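Local atomic coordinates of periplasmic binding protein (Veillonella parvula, PDB entry 4OVK), a protein that probably captures a metal-bearing solute such as an iron or corrinoid chelate in the periplasm and hands it to an ABC transporter. Residues 105-108 and 113-116; 182-185 and 190-193; 231-236 and 294-299; 240-245 and 250-255; 308-313 and 328-333. One frame throughout, in Å; residues are numbered along the deposited sequence. Where two conformers were deposited one is given.

Interaction 1: residues 105-108 and 113-116; sequences VIIW and EVAK
Ile107 of the strand meets Val114 and Ala115 of the following helix, a small worked case of how a beta-alpha-beta crossover seats its helix on the sheet. The apolar contacts come from the two arms of Ile107. The gamma methyl Ile107 CG2 lies 4.1 Å from Val114 CG1, the two side chains passing alongside one another and running in opposite directions. The longer arm takes the second partner: Ile107 CD1 stands 3.8 Å from Ala115 CB. The torsions divide the work, for CG1 is lodged between the backbone N and the carbonyl carbon (chi1 62°) and CD1 then runs on extended toward the helix, while CG2 stays beside the backbone N.

Contact with the backbone is confined to the same methyl, Ile107 CD1 lying 3.7 Å from Ala115 N. The small alanine lets the isoleucine tip come this near to the helix main chain, with 7.7 Å between the CA atoms of Ile107 and Ala115. Val126 of the next strand joins Ile107 through the backbone, and Phe94 of helix 94-100 packs on Val114.

Every touch here is made by a methyl group, so the contact between these side chains probably rests on dispersion and the exclusion of water.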
# COMPACT_ATOMS: atom_id res chain seq x y z
N VAL A 105 11.23 -15.20 10.40
CA VAL A 105 10.88 -14.92 9.03
C VAL A 105 9.37 -14.74 8.93
O VAL A 105 8.59 -15.55 9.44
CB VAL A 105 11.31 -16.08 8.09
CG1 VAL A 105 11.05 -15.72 6.62
CG2 VAL A 105 12.78 -16.39 8.32
N ILE A 106 8.95 -13.67 8.26
CA ILE A 106 7.54 -13.44 7.98
C ILE A 106 7.26 -14.12 6.65
O ILE A 106 7.94 -13.84 5.65
CB ILE A 106 7.21 -11.93 7.88
CG1 ILE A 106 7.81 -11.15 9.06
CG2 ILE A 106 5.70 -11.72 7.80
CD1 ILE A 106 7.36 -11.60 10.44
N ILE A 107 6.26 -15.00 6.63
CA ILE A 107 5.84 -15.72 5.42
C ILE A 107 4.33 -15.59 5.24
O ILE A 107 3.65 -15.00 6.07
CB ILE A 107 6.23 -17.22 5.48
CG1 ILE A 107 5.53 -17.93 6.64
CG2 ILE A 107 7.74 -17.37 5.56
CD1 ILE A 107 5.75 -19.44 6.63
N TRP A 108 3.83 -16.15 4.15
CA TRP A 108 2.39 -16.18 3.86
C TRP A 108 1.71 -17.40 4.47
O TRP A 108 2.32 -18.47 4.59
CB TRP A 108 2.15 -16.23 2.37
CG TRP A 108 2.44 -14.97 1.62
CD1 TRP A 108 3.34 -14.81 0.61
CD2 TRP A 108 1.80 -13.70 1.79
NE1 TRP A 108 3.31 -13.53 0.14
CE2 TRP A 108 2.38 -12.82 0.85
CE3 TRP A 108 0.80 -13.22 2.65
CZ2 TRP A 108 1.98 -11.49 0.74
CZ3 TRP A 108 0.42 -11.88 2.54
CH2 TRP A 108 1.01 -11.04 1.59
N GLU A 113 4.45 -25.46 4.27
CA GLU A 113 5.65 -26.28 4.05
C GLU A 113 6.94 -25.49 4.28
O GLU A 113 7.94 -26.05 4.73
CB GLU A 113 5.63 -26.93 2.65
CG GLU A 113 6.01 -26.03 1.46
CD GLU A 113 4.95 -25.00 1.09
OE1 GLU A 113 3.87 -24.97 1.71
OE2 GLU A 113 5.19 -24.21 0.15
N VAL A 114 6.90 -24.18 3.99
CA VAL A 114 8.03 -23.29 4.27
C VAL A 114 8.19 -23.15 5.79
O VAL A 114 9.30 -23.28 6.31
CB VAL A 114 7.85 -21.90 3.62
CG1 VAL A 114 9.00 -20.96 4.00
CG2 VAL A 114 7.74 -22.01 2.10
N ALA A 115 7.09 -22.90 6.51
CA ALA A 115 7.13 -22.84 7.97
C ALA A 115 7.77 -24.09 8.57
O ALA A 115 8.63 -24.01 9.44
CB ALA A 115 5.73 -22.68 8.53
N LYS A 116 7.33 -25.25 8.10
CA LYS A 116 7.82 -26.52 8.62
C LYS A 116 9.31 -26.74 8.36
O LYS A 116 10.05 -27.18 9.26
CB LYS A 116 7.00 -27.66 8.04
CG LYS A 116 7.33 -29.04 8.60
CD LYS A 116 6.43 -30.09 7.97
CE LYS A 116 6.84 -31.49 8.38
NZ LYS A 116 6.14 -32.51 7.54

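Interaction 2: residues 182-185 and 190-193; sequences LYLQ and TVAG
Val191 sits between two leucines in a short, strongly twisted antiparallel beta pairing, where strand 190-192 turns back on the end of strand 180-184. Val191 CG1 is 3.8 Å from Leu182 CD1, the two side chains crossing at about a right angle, and 4.0 Å from Leu184 CD1. Both leucines hold CG trans to the backbone N (chi1 -178° for Leu182), which sets the direction of the branch, and a similar second torsion (chi2 67° and 63°) then turns CD1 to the valine. Next to this core, Tyr183 CB rests against Ala192 CB, while the phenol continues to Asp279, whose OD1 is bonded to its OH.

Further out the backbones take over. Leu184 and Val191 form a single non-hydrogen-bonded pair, flanked by Ala192 N to Tyr183 O at 2.9 Å and Gln185 N to Thr190 O at 2.7 Å. The strands diverge, at 131° between their directions, so the register does not extend far. At the polar edge the side chains of Gln185 and Thr190 lie side by side and point the same way. At the other end a water bridges the widening gap, accepting from Tyr183 N and donating to Ala192 O, each bond 2.9 Å long.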
# COMPACT_ATOMS: atom_id res chain seq x y z
N LEU A 182 -12.70 6.02 -12.62
CA LEU A 182 -11.99 4.89 -13.24
C LEU A 182 -10.59 4.82 -12.64
O LEU A 182 -9.87 5.83 -12.61
CB LEU A 182 -11.87 5.10 -14.74
CG LEU A 182 -11.19 3.96 -15.51
CD1 LEU A 182 -12.07 2.72 -15.47
CD2 LEU A 182 -10.90 4.38 -16.94
N TYR A 183 -10.20 3.64 -12.15
CA TYR A 183 -8.85 3.42 -11.66
C TYR A 183 -8.11 2.64 -12.76
O TYR A 183 -8.34 1.45 -12.95
CB TYR A 183 -8.87 2.68 -10.32
CG TYR A 183 -7.73 3.01 -9.37
CD1 TYR A 183 -6.41 2.73 -9.69
CD2 TYR A 183 -7.97 3.60 -8.13
CE1 TYR A 183 -5.37 3.02 -8.81
CE2 TYR A 183 -6.94 3.91 -7.25
CZ TYR A 183 -5.64 3.61 -7.59
OH TYR A 183 -4.62 3.89 -6.71
N LEU A 184 -7.27 3.36 -13.51
CA LEU A 184 -6.55 2.81 -14.65
C LEU A 184 -5.17 2.34 -14.20
O LEU A 184 -4.40 3.12 -13.63
CB LEU A 184 -6.45 3.89 -15.76
CG LEU A 184 -5.73 3.53 -17.07
CD1 LEU A 184 -6.42 2.40 -17.83
CD2 LEU A 184 -5.61 4.77 -17.96
N GLN A 185 -4.86 1.06 -14.43
CA GLN A 185 -3.58 0.51 -13.98
C GLN A 185 -2.39 0.94 -14.83
O GLN A 185 -1.31 1.22 -14.30
CB GLN A 185 -3.60 -1.02 -13.95
CG GLN A 185 -2.49 -1.58 -13.04
CD GLN A 185 -2.41 -3.10 -13.00
OE1 GLN A 185 -1.93 -3.68 -12.03
NE2 GLN A 185 -2.87 -3.75 -14.06
N THR A 190 -5.98 -1.76 -18.77
CA THR A 190 -6.28 -2.58 -17.61
C THR A 190 -6.75 -1.68 -16.48
O THR A 190 -6.10 -0.69 -16.14
CB THR A 190 -5.06 -3.39 -17.18
OG1 THR A 190 -4.62 -4.18 -18.28
CG2 THR A 190 -5.40 -4.29 -16.00
N VAL A 191 -7.90 -2.04 -15.90
CA VAL A 191 -8.57 -1.21 -14.91
C VAL A 191 -8.88 -2.03 -13.67
O VAL A 191 -8.89 -3.27 -13.71
CB VAL A 191 -9.88 -0.60 -15.49
CG1 VAL A 191 -9.58 0.14 -16.79
CG2 VAL A 191 -10.94 -1.68 -15.73
N ALA A 192 -9.13 -1.34 -12.57
CA ALA A 192 -9.54 -1.97 -11.32
C ALA A 192 -10.98 -2.47 -11.42
O ALA A 192 -11.88 -1.68 -11.70
CB ALA A 192 -9.41 -0.99 -10.17
N GLY A 193 -11.18 -3.76 -11.20
CA GLY A 193 -12.50 -4.39 -11.31
C GLY A 193 -13.20 -4.47 -9.96
O GLY A 193 -12.68 -4.00 -8.94
O HOH W 1 -11.79 1.20 -12.03

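Interaction 3: residues 231-236 and 294-299; sequences PDIIIL and QLIQPD
The flat group in this contact is the Leu295-Ile296 peptide near the end of helix 285-296, and Ile233 CD1 approaches it from one face, lying well out of its plane and 4.0 Å from Leu295 O. The same oxygen accepts a hydrogen bond from Arg267 NH1, so a carbonyl near the helix terminus is satisfied by a guanidinium while a methyl covers it. The arrangement belongs to the second alpha/beta domain of the binding protein, whose parallel sheet has the strand order 2-1-3-4; helix 285-296 packs against strand 233-236 of that sheet.

From the peptide the isoleucine tip continues onto the next side chain. Ile233 CD1 is 4.2 Å from Ile296 CG1, and the two isoleucines meet at a slant. With CG1 held beside the backbone N (chi1 -65°) and CD1 extended from it (chi2 169°), Ile233 stretches far enough to bridge the 7.9 Å between its own CA and that of Ile296. Two residues along the strand, Ile235 also faces the helix but approaches less closely, its CG1 remaining 4.8 Å from Leu295 CD1. Tyr269 of strand 268-270 packs on both Ile233 and Leu295 and thereby continues the apolar layer across the neighbouring strand.

The contact with strand 233-236 ends at Ile296. Gln297, the first residue to leave helical geometry, turns its side chain to another part of the domain, and there its amide nitrogen NE2 donates to Gly206 O.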
# COMPACT_ATOMS: atom_id res chain seq x y z
N PRO A 231 -15.91 8.27 -17.64
CA PRO A 231 -15.66 8.66 -16.26
C PRO A 231 -15.39 10.15 -16.10
O PRO A 231 -14.85 10.80 -17.02
CB PRO A 231 -14.44 7.81 -15.87
CG PRO A 231 -13.76 7.51 -17.16
CD PRO A 231 -14.86 7.38 -18.16
N ASP A 232 -15.81 10.68 -14.96
CA ASP A 232 -15.55 12.08 -14.55
C ASP A 232 -14.14 12.28 -13.99
O ASP A 232 -13.56 13.38 -14.09
CB ASP A 232 -16.57 12.50 -13.48
CG ASP A 232 -18.01 12.39 -13.96
OD1 ASP A 232 -18.41 13.17 -14.86
OD2 ASP A 232 -18.76 11.52 -13.43
N ILE A 233 -13.61 11.23 -13.37
CA ILE A 233 -12.30 11.26 -12.72
C ILE A 233 -11.55 9.98 -13.10
O ILE A 233 -12.16 8.91 -13.15
CB ILE A 233 -12.44 11.34 -11.18
CG1 ILE A 233 -13.09 12.66 -10.76
CG2 ILE A 233 -11.09 11.20 -10.48
CD1 ILE A 233 -13.52 12.72 -9.31
N ILE A 234 -10.26 10.11 -13.39
CA ILE A 234 -9.40 8.94 -13.67
C ILE A 234 -8.22 9.01 -12.71
O ILE A 234 -7.58 10.05 -12.60
CB ILE A 234 -8.88 8.94 -15.13
CG1 ILE A 234 -10.04 8.80 -16.13
CG2 ILE A 234 -7.87 7.80 -15.34
CD1 ILE A 234 -9.66 9.13 -17.57
N ILE A 235 -7.98 7.91 -11.99
CA ILE A 235 -6.82 7.78 -11.14
C ILE A 235 -5.89 6.78 -11.83
O ILE A 235 -6.34 5.73 -12.29
CB ILE A 235 -7.21 7.29 -9.73
CG1 ILE A 235 -8.15 8.31 -9.07
CG2 ILE A 235 -5.97 7.03 -8.89
CD1 ILE A 235 -8.79 7.78 -7.83
N LEU A 236 -4.61 7.14 -11.93
CA LEU A 236 -3.60 6.30 -12.57
C LEU A 236 -2.79 5.61 -11.49
O LEU A 236 -2.32 6.26 -10.57
CB LEU A 236 -2.67 7.15 -13.44
CG LEU A 236 -3.31 8.05 -14.50
CD1 LEU A 236 -2.27 8.95 -15.14
CD2 LEU A 236 -4.03 7.24 -15.56
N GLN A 294 -10.82 14.04 -0.90
CA GLN A 294 -10.77 15.42 -1.34
C GLN A 294 -10.82 15.60 -2.87
O GLN A 294 -11.18 16.67 -3.33
CB GLN A 294 -9.60 16.17 -0.71
CG GLN A 294 -9.91 16.45 0.75
CD GLN A 294 -8.92 17.34 1.44
OE1 GLN A 294 -7.74 17.41 1.06
NE2 GLN A 294 -9.38 18.02 2.50
N LEU A 295 -10.46 14.57 -3.63
CA LEU A 295 -10.66 14.60 -5.07
C LEU A 295 -12.13 14.40 -5.41
O LEU A 295 -12.66 15.08 -6.26
CB LEU A 295 -9.86 13.51 -5.79
CG LEU A 295 -8.34 13.64 -5.85
CD1 LEU A 295 -7.77 12.45 -6.61
CD2 LEU A 295 -7.96 14.96 -6.49
N ILE A 296 -12.77 13.45 -4.74
CA ILE A 296 -14.09 12.97 -5.18
C ILE A 296 -15.24 13.77 -4.55
O ILE A 296 -16.17 14.19 -5.27
CB ILE A 296 -14.22 11.46 -4.92
CG1 ILE A 296 -13.11 10.71 -5.70
CG2 ILE A 296 -15.61 10.97 -5.30
CD1 ILE A 296 -12.96 9.24 -5.37
N GLN A 297 -15.19 13.99 -3.24
CA GLN A 297 -16.22 14.74 -2.51
C GLN A 297 -15.59 15.79 -1.60
O GLN A 297 -15.69 15.68 -0.38
CB GLN A 297 -17.09 13.80 -1.67
CG GLN A 297 -17.85 12.76 -2.46
CD GLN A 297 -19.02 13.33 -3.26
OE1 GLN A 297 -19.37 14.52 -3.17
NE2 GLN A 297 -19.64 12.46 -4.02
N PRO A 298 -14.96 16.81 -2.18
CA PRO A 298 -14.28 17.81 -1.36
C PRO A 298 -15.18 18.57 -0.38
O PRO A 298 -14.71 19.00 0.67
CB PRO A 298 -13.68 18.78 -2.39
CG PRO A 298 -14.50 18.59 -3.61
CD PRO A 298 -14.87 17.13 -3.62
N ASP A 299 -16.46 18.74 -0.71
CA ASP A 299 -17.39 19.44 0.17
C ASP A 299 -17.72 18.63 1.43
O ASP A 299 -18.02 19.21 2.47
CB ASP A 299 -18.68 19.83 -0.59
CG ASP A 299 -18.46 20.94 -1.62
OD1 ASP A 299 -17.35 21.53 -1.65
OD2 ASP A 299 -19.40 21.24 -2.39

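Interaction 4: residues 240-245 and 250-255; sequences DSIRPD and DKLEGQ
Ile242 and Leu252 face each other across a compact loop, their CA atoms 9.5 Å apart, where the chain passes through helix 244-248, ends it in a Schellman motif at Asp250 (positive phi) and makes a type II turn from Leu252 to Gln255. The two side chains close the gap methyl to methyl, Ile242 CD1 to Leu252 CD1 at 3.8 Å, and cross at about a right angle. Ile242 achieves this by extending fully, with CG1 opposite the backbone N (chi1 -170°) and CD1 carried straight on. Ile247, within the short helix, packs on both residues.

Nearer the surface, the stretched chain of Lys251 runs back along the helix, its CE methylene 3.6 Å from Asp245 O. The ammonium group passes on to Asp246, whose OD1 forms a salt bridge with NZ. Just before Ile242, an Asx turn shapes the backbone: Ile242 N donates to Asp240 OD2 at 2.9 Å, from 28° out of the carboxylate plane, and this oxygen also binds Lys187 NZ.

The contact therefore separates its chemistry by depth: a buried methyl pair lies within and charged chains lie nearer the surface, where the link from Lys251 to Asp246 joins the loop to the helix and may add to its stability.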
# COMPACT_ATOMS: atom_id res chain seq x y z
N ASP A 240 2.75 1.27 -13.11
CA ASP A 240 3.13 1.60 -14.47
C ASP A 240 3.60 3.04 -14.50
O ASP A 240 3.23 3.84 -13.63
CB ASP A 240 1.88 1.45 -15.36
CG ASP A 240 2.19 1.58 -16.81
OD1 ASP A 240 2.56 0.57 -17.43
OD2 ASP A 240 2.06 2.71 -17.35
N SER A 241 4.39 3.40 -15.51
CA SER A 241 4.90 4.77 -15.64
C SER A 241 3.86 5.80 -16.09
O SER A 241 4.16 6.98 -16.12
CB SER A 241 6.06 4.82 -16.64
OG SER A 241 5.58 4.74 -18.00
N ILE A 242 2.66 5.36 -16.46
CA ILE A 242 1.66 6.26 -17.05
C ILE A 242 1.41 7.49 -16.16
O ILE A 242 1.29 7.40 -14.94
CB ILE A 242 0.36 5.51 -17.38
CG1 ILE A 242 -0.59 6.39 -18.21
CG2 ILE A 242 -0.32 4.99 -16.12
CD1 ILE A 242 -1.82 5.64 -18.68
N ARG A 243 1.39 8.66 -16.79
CA ARG A 243 1.15 9.92 -16.10
C ARG A 243 0.07 10.70 -16.82
O ARG A 243 -0.26 10.37 -17.94
CB ARG A 243 2.45 10.72 -16.03
CG ARG A 243 3.35 10.17 -14.96
CD ARG A 243 4.65 10.91 -14.86
NE ARG A 243 5.40 10.40 -13.72
CZ ARG A 243 6.55 10.90 -13.30
NH1 ARG A 243 7.08 11.94 -13.92
NH2 ARG A 243 7.15 10.37 -12.25
N PRO A 244 -0.50 11.73 -16.17
CA PRO A 244 -1.63 12.43 -16.79
C PRO A 244 -1.39 13.00 -18.20
O PRO A 244 -2.26 12.90 -19.06
CB PRO A 244 -1.94 13.54 -15.79
CG PRO A 244 -1.50 12.97 -14.47
CD PRO A 244 -0.23 12.25 -14.81
N ASP A 245 -0.23 13.61 -18.43
CA ASP A 245 0.06 14.16 -19.75
C ASP A 245 0.09 13.10 -20.86
O ASP A 245 -0.13 13.43 -22.03
CB ASP A 245 1.36 14.99 -19.72
CG ASP A 245 1.16 16.39 -19.11
OD1 ASP A 245 0.00 16.81 -18.87
OD2 ASP A 245 2.18 17.08 -18.88
N ASP A 250 -2.64 12.17 -25.73
CA ASP A 250 -2.92 10.95 -26.49
C ASP A 250 -1.64 10.30 -27.02
O ASP A 250 -1.44 10.15 -28.22
CB ASP A 250 -3.93 11.20 -27.63
CG ASP A 250 -5.37 11.12 -27.16
OD1 ASP A 250 -5.76 10.08 -26.55
OD2 ASP A 250 -6.13 12.08 -27.42
N LYS A 251 -0.77 9.95 -26.08
CA LYS A 251 0.47 9.27 -26.40
C LYS A 251 0.31 7.76 -26.51
O LYS A 251 1.26 7.09 -26.90
CB LYS A 251 1.51 9.59 -25.34
CG LYS A 251 1.78 11.07 -25.17
CD LYS A 251 2.92 11.27 -24.18
CE LYS A 251 2.98 12.69 -23.65
NZ LYS A 251 3.97 12.83 -22.55
N LEU A 252 -0.87 7.24 -26.20
CA LEU A 252 -1.06 5.79 -26.11
C LEU A 252 -1.67 5.21 -27.38
O LEU A 252 -2.80 5.56 -27.76
CB LEU A 252 -1.92 5.45 -24.89
CG LEU A 252 -1.43 6.05 -23.57
CD1 LEU A 252 -2.38 5.70 -22.43
CD2 LEU A 252 -0.00 5.61 -23.27
N GLU A 253 -0.92 4.32 -28.04
CA GLU A 253 -1.33 3.72 -29.31
C GLU A 253 -2.64 2.96 -29.21
O GLU A 253 -2.85 2.21 -28.26
CB GLU A 253 -0.26 2.75 -29.85
CG GLU A 253 0.62 3.34 -30.93
CD GLU A 253 1.64 2.34 -31.45
OE1 GLU A 253 1.31 1.58 -32.39
OE2 GLU A 253 2.75 2.32 -30.91
N GLY A 254 -3.52 3.18 -30.19
CA GLY A 254 -4.83 2.52 -30.24
C GLY A 254 -5.89 3.08 -29.30
O GLY A 254 -6.97 2.50 -29.17
N GLN A 255 -5.59 4.19 -28.64
CA GLN A 255 -6.50 4.76 -27.65
C GLN A 255 -6.74 6.22 -27.93
O GLN A 255 -5.81 6.96 -28.21
CB GLN A 255 -5.94 4.59 -26.22
CG GLN A 255 -5.63 3.14 -25.86
CD GLN A 255 -4.82 3.00 -24.58
OE1 GLN A 255 -4.95 3.80 -23.65
NE2 GLN A 255 -3.97 1.98 -24.54

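Interaction 5: residues 308-313 and 328-333; sequences DDLKQF and NTILNI
Helix 306-318 and helix 324-331 pack together in the C-terminal part of the chain, and Leu310 of the first reaches Ile330 and Leu331 of the second. One methyl does all the touching from its side: Leu310 CD2 lies 4.1 Å from Leu331 CG, and the same distance separates it from Ile330 CG2. Leu310 and Leu331 approach tip to tip, whereas the isoleucine offers its gamma methyl. Turning CG away from the backbone N (chi1 179°) sends the leucine branch off the first helix and toward Ile330 and Leu331.

The setting is a pair of successive helices at the C-terminal end of the periplasmic binding protein fold, joined by a loop from which Leu322 packs on both Leu310 and Ile330. Leu287 of helix 285-296 also covers Leu310, bringing the preceding helix into the same apolar cluster; the salt bridge of Asp309 OD2 with Lys290 NZ links helices 285-296 and 306-318 as well.

Beyond Leu331 the second helix ends in a Schellman motif. Asn332 takes positive phi, and Ile333 N bonds back to Asn328 O at 3.1 Å, accompanied by a weak bond from Asn332 N to Thr329 O. The Asn332 side chain then joins the second sheet, its ND2 donating to the backbone oxygen of Lys270 in strand 268-270.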
# COMPACT_ATOMS: atom_id res chain seq x y z
N ASP A 308 -0.77 18.37 6.31
CA ASP A 308 -0.51 18.35 7.75
C ASP A 308 -0.58 16.94 8.30
O ASP A 308 0.23 16.55 9.14
CB ASP A 308 -1.49 19.25 8.51
CG ASP A 308 -1.35 20.71 8.16
OD1 ASP A 308 -0.32 21.10 7.58
OD2 ASP A 308 -2.28 21.49 8.48
N ASP A 309 -1.57 16.18 7.86
CA ASP A 309 -1.76 14.82 8.36
C ASP A 309 -0.60 13.93 7.89
O ASP A 309 -0.13 13.08 8.65
CB ASP A 309 -3.08 14.24 7.89
CG ASP A 309 -4.29 14.97 8.45
OD1 ASP A 309 -4.15 15.82 9.36
OD2 ASP A 309 -5.40 14.68 7.94
N LEU A 310 -0.13 14.15 6.66
CA LEU A 310 1.03 13.42 6.14
C LEU A 310 2.28 13.76 6.98
O LEU A 310 2.99 12.85 7.40
CB LEU A 310 1.24 13.78 4.66
CG LEU A 310 2.41 13.16 3.92
CD1 LEU A 310 2.26 11.65 3.83
CD2 LEU A 310 2.57 13.75 2.54
N LYS A 311 2.53 15.05 7.22
CA LYS A 311 3.68 15.45 8.03
C LYS A 311 3.60 14.86 9.44
O LYS A 311 4.60 14.36 9.96
CB LYS A 311 3.80 16.96 8.12
CG LYS A 311 4.20 17.59 6.80
CD LYS A 311 4.02 19.09 6.80
CE LYS A 311 5.06 19.76 7.66
NZ LYS A 311 5.06 21.22 7.42
N GLN A 312 2.41 14.91 10.03
CA GLN A 312 2.20 14.37 11.37
C GLN A 312 2.51 12.88 11.41
O GLN A 312 3.19 12.43 12.34
CB GLN A 312 0.78 14.62 11.85
CG GLN A 312 0.47 14.06 13.22
CD GLN A 312 -1.02 14.16 13.55
OE1 GLN A 312 -1.85 13.42 13.01
NE2 GLN A 312 -1.35 15.07 14.44
N PHE A 313 2.01 12.14 10.43
CA PHE A 313 2.23 10.69 10.36
C PHE A 313 3.73 10.35 10.28
O PHE A 313 4.24 9.55 11.06
CB PHE A 313 1.48 10.10 9.18
CG PHE A 313 1.46 8.59 9.16
CD1 PHE A 313 2.53 7.87 8.64
CD2 PHE A 313 0.36 7.89 9.64
CE1 PHE A 313 2.50 6.48 8.60
CE2 PHE A 313 0.34 6.51 9.63
CZ PHE A 313 1.41 5.81 9.12
N ASN A 328 5.58 17.23 -2.24
CA ASN A 328 5.19 17.38 -3.65
C ASN A 328 5.39 16.05 -4.39
O ASN A 328 4.54 15.62 -5.15
CB ASN A 328 6.01 18.48 -4.33
CG ASN A 328 5.51 18.84 -5.73
OD1 ASN A 328 5.00 18.01 -6.47
ND2 ASN A 328 5.65 20.10 -6.08
N THR A 329 6.52 15.41 -4.15
CA THR A 329 6.83 14.13 -4.78
C THR A 329 5.87 13.02 -4.35
O THR A 329 5.33 12.32 -5.20
CB THR A 329 8.29 13.73 -4.47
OG1 THR A 329 9.15 14.75 -4.95
CG2 THR A 329 8.65 12.43 -5.15
N ILE A 330 5.66 12.88 -3.05
CA ILE A 330 4.74 11.86 -2.53
C ILE A 330 3.33 12.02 -3.10
O ILE A 330 2.73 11.05 -3.55
CB ILE A 330 4.69 11.89 -0.99
CG1 ILE A 330 6.03 11.41 -0.43
CG2 ILE A 330 3.51 11.07 -0.47
CD1 ILE A 330 6.21 11.64 1.06
N LEU A 331 2.83 13.25 -3.10
CA LEU A 331 1.43 13.49 -3.48
C LEU A 331 1.25 13.88 -4.96
O LEU A 331 0.13 14.13 -5.38
CB LEU A 331 0.84 14.59 -2.58
CG LEU A 331 0.72 14.28 -1.08
CD1 LEU A 331 0.12 15.46 -0.32
CD2 LEU A 331 -0.13 13.03 -0.89
N ASN A 332 2.34 13.89 -5.74
CA ASN A 332 2.27 14.21 -7.17
C ASN A 332 1.60 15.57 -7.41
O ASN A 332 0.78 15.72 -8.32
CB ASN A 332 1.53 13.10 -7.93
CG ASN A 332 2.32 11.80 -7.98
OD1 ASN A 332 3.52 11.82 -8.19
ND2 ASN A 332 1.65 10.67 -7.77
N ILE A 333 1.95 16.57 -6.59
CA ILE A 333 1.28 17.87 -6.62
C ILE A 333 1.52 18.58 -7.96
O ILE A 333 0.56 19.04 -8.58
CB ILE A 333 1.65 18.73 -5.40
CG1 ILE A 333 1.01 18.10 -4.15
CG2 ILE A 333 1.25 20.19 -5.59
CD1 ILE A 333 1.41 18.73 -2.83

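Along the chain the contacts follow one another except that interaction 4 is nested within the loop closed by interaction 3. Interaction 1 stands alone in the first alpha/beta domain, its centre 32 to 40 Å from the others. Interactions 2 and 3 share the second parallel sheet: strands 180-184 and 233-236 are neighbours, and Leu184 N meets Ile235 O at 2.8 Å. Interaction 4 touches both, through Ile242 against Leu184 and Arg243 against Leu236. Interaction 5 touches none of them, though its helix 306-318 follows helix 285-296 of interaction 3. This two-domain layout is consistent with solute capture between lobes, as in related binding proteins.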